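PDB 3CSW: probable branched-chain-amino-acid aminotransferase from Thermotoga maritima MSB8, which probably transfers the amino group of leucine, isoleucine or valine to 2-oxoglutarate, using pyridoxal 5'-phosphate as cofactor. Local coordinates for residues Val208-Lys213 against Leu278-Val283. Numbering follows the deposited sequence. Where two conformers were deposited one is given.
Sequences VIKLAK and LEENWV
Lys210 and Glu280 reach for each other from opposite directions and meet in a salt bridge. The ammonium sits before both carboxylate oxygens: NZ of Lys210 lies 2.8 Å from OE2 of Glu280, on the syn lone pair of that oxygen, while the bond from Lys210 NZ to Glu280 OE1, at 3.1 Å, is weak. The lysine chain bends at its last torsion (chi4 -146°), which sets where NZ stands before the carboxylate; Lys210 CE lies 3.4 Å from Glu280 OE2. The same OE2 takes a second salt bridge from Lys58, so two positive charges share one carboxylate and probably favour its ionised form. A glutamine in place of Glu280 would probably leave Lys210 and Lys58 without the negative charge they share. The contact links helix 203-214, within the class-IV aminotransferase region, to the single 3-10 turn 279-281 after helix 262-276, at the surface. Next to Glu280, Asn281 accepts a hydrogen bond from Lys58 through OD1 and gives one through ND2 to Asn207, on the same helix as Lys210. Apolar packing is slight. CD2 of Leu278 comes to 4.3 Å from CD of Lys210, whose side chain also touches Phe274.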
loop_
_atom_site.group_PDB
_atom_site.type_symbol
_atom_site.label_atom_id
_atom_site.label_comp_id
_atom_site.label_asym_id
_atom_site.label_seq_id
_atom_site.Cartn_x
_atom_site.Cartn_y
_atom_site.Cartn_z
ATOM N N VAL A 208 -17.579 2.502 -26.275
ATOM C CA VAL A 208 -17.836 3.917 -25.995
ATOM C C VAL A 208 -16.603 4.764 -26.319
ATOM O O VAL A 208 -16.751 5.848 -26.854
ATOM C CB VAL A 208 -18.320 4.130 -24.537
ATOM C CG1 VAL A 208 -18.344 5.621 -24.149
ATOM C CG2 VAL A 208 -19.717 3.479 -24.364
ATOM N N ILE A 209 -15.404 4.260 -26.019
ATOM C CA ILE A 209 -14.145 4.960 -26.357
ATOM C C ILE A 209 -14.030 5.145 -27.879
ATOM O O ILE A 209 -13.717 6.254 -28.377
ATOM C CB ILE A 209 -12.897 4.229 -25.763
ATOM C CG1 ILE A 209 -12.896 4.365 -24.238
ATOM C CG2 ILE A 209 -11.571 4.801 -26.326
ATOM C CD1 ILE A 209 -11.907 3.472 -23.511
ATOM N N LYS A 210 -14.331 4.077 -28.622
ATOM C CA LYS A 210 -14.338 4.138 -30.085
ATOM C C LYS A 210 -15.418 5.066 -30.623
ATOM O O LYS A 210 -15.197 5.782 -31.602
ATOM C CB LYS A 210 -14.498 2.736 -30.682
ATOM C CG LYS A 210 -13.342 1.838 -30.338
ATOM C CD LYS A 210 -13.390 0.521 -31.082
ATOM C CE LYS A 210 -12.475 -0.505 -30.389
ATOM N NZ LYS A 210 -11.828 -1.449 -31.333
ATOM N N LEU A 211 -16.595 5.031 -30.019
ATOM C CA LEU A 211 -17.676 5.935 -30.409
ATOM C C LEU A 211 -17.277 7.378 -30.142
ATOM O O LEU A 211 -17.517 8.259 -30.978
ATOM C CB LEU A 211 -18.970 5.613 -29.659
ATOM C CG LEU A 211 -20.157 6.560 -29.835
ATOM C CD1 LEU A 211 -20.628 6.593 -31.277
ATOM C CD2 LEU A 211 -21.276 6.140 -28.911
ATOM N N ALA A 212 -16.693 7.647 -28.980
ATOM C CA ALA A 212 -16.286 9.027 -28.655
ATOM C C ALA A 212 -15.317 9.548 -29.724
ATOM O O ALA A 212 -15.479 10.659 -30.235
ATOM C CB ALA A 212 -15.683 9.120 -27.257
ATOM N N LYS A 213 -14.349 8.717 -30.100
ATOM C CA LYS A 213 -13.377 9.072 -31.134
ATOM C C LYS A 213 -14.016 9.318 -32.505
ATOM O O LYS A 213 -13.650 10.252 -33.194
ATOM C CB LYS A 213 -12.282 8.014 -31.217
ATOM C CG LYS A 213 -11.399 8.021 -29.972
ATOM C CD LYS A 213 -10.398 6.908 -29.981
ATOM C CE LYS A 213 -9.534 6.932 -28.742
ATOM N NZ LYS A 213 -8.845 5.619 -28.612
ATOM N N LEU A 278 -20.656 -2.000 -36.138
ATOM C CA LEU A 278 -19.221 -2.213 -35.971
ATOM C C LEU A 278 -19.001 -3.729 -36.049
ATOM O O LEU A 278 -19.464 -4.459 -35.180
ATOM C CB LEU A 278 -18.741 -1.615 -34.643
ATOM C CG LEU A 278 -17.265 -1.223 -34.595
ATOM C CD1 LEU A 278 -17.051 0.057 -35.383
ATOM C CD2 LEU A 278 -16.787 -1.052 -33.153
ATOM N N GLU A 279 -18.325 -4.185 -37.106
ATOM C CA GLU A 279 -18.159 -5.632 -37.420
ATOM C C GLU A 279 -17.472 -6.457 -36.326
ATOM O O GLU A 279 -17.798 -7.627 -36.124
ATOM C CB GLU A 279 -17.391 -5.809 -38.757
ATOM C CG GLU A 279 -16.820 -7.214 -39.023
ATOM C CD GLU A 279 -17.890 -8.306 -39.135
ATOM O OE1 GLU A 279 -19.079 -7.968 -39.278
ATOM O OE2 GLU A 279 -17.545 -9.512 -39.094
ATOM N N GLU A 280 -16.514 -5.856 -35.644
ATOM C CA GLU A 280 -15.805 -6.529 -34.532
ATOM C C GLU A 280 -16.731 -7.027 -33.408
ATOM O O GLU A 280 -16.366 -7.932 -32.676
ATOM C CB GLU A 280 -14.715 -5.623 -33.954
ATOM C CG GLU A 280 -15.226 -4.382 -33.255
ATOM C CD GLU A 280 -14.101 -3.478 -32.773
ATOM O OE1 GLU A 280 -13.331 -2.976 -33.628
ATOM O OE2 GLU A 280 -14.008 -3.254 -31.540
ATOM N N ASN A 281 -17.925 -6.451 -33.294
ATOM C CA ASN A 281 -18.941 -6.907 -32.336
ATOM C C ASN A 281 -19.832 -8.045 -32.842
ATOM O O ASN A 281 -20.688 -8.528 -32.102
ATOM C CB ASN A 281 -19.847 -5.734 -31.946
ATOM C CG ASN A 281 -19.115 -4.664 -31.207
ATOM O OD1 ASN A 281 -18.263 -4.953 -30.362
ATOM N ND2 ASN A 281 -19.453 -3.415 -31.488
ATOM N N TRP A 282 -19.631 -8.458 -34.100
ATOM C CA TRP A 282 -20.487 -9.451 -34.756
ATOM C C TRP A 282 -19.781 -10.586 -35.477
ATOM O O TRP A 282 -20.448 -11.397 -36.117
ATOM C CB TRP A 282 -21.444 -8.747 -35.721
ATOM C CG TRP A 282 -22.308 -7.741 -35.003
ATOM C CD1 TRP A 282 -22.149 -6.394 -34.993
ATOM C CD2 TRP A 282 -23.420 -8.021 -34.143
ATOM N NE1 TRP A 282 -23.106 -5.808 -34.205
ATOM C CE2 TRP A 282 -23.902 -6.785 -33.673
ATOM C CE3 TRP A 282 -24.071 -9.196 -33.745
ATOM C CZ2 TRP A 282 -25.000 -6.688 -32.812
ATOM C CZ3 TRP A 282 -25.159 -9.096 -32.882
ATOM C CH2 TRP A 282 -25.612 -7.850 -32.434
ATOM N N VAL A 283 -18.463 -10.676 -35.358
ATOM C CA VAL A 283 -17.669 -11.753 -35.949
ATOM C C VAL A 283 -18.252 -13.110 -35.565
ATOM O O VAL A 283 -18.488 -13.339 -34.381
ATOM C CB VAL A 283 -16.204 -11.747 -35.406
ATOM C CG1 VAL A 283 -15.320 -12.616 -36.276
ATOM C CG2 VAL A 283 -15.638 -10.338 -35.333
#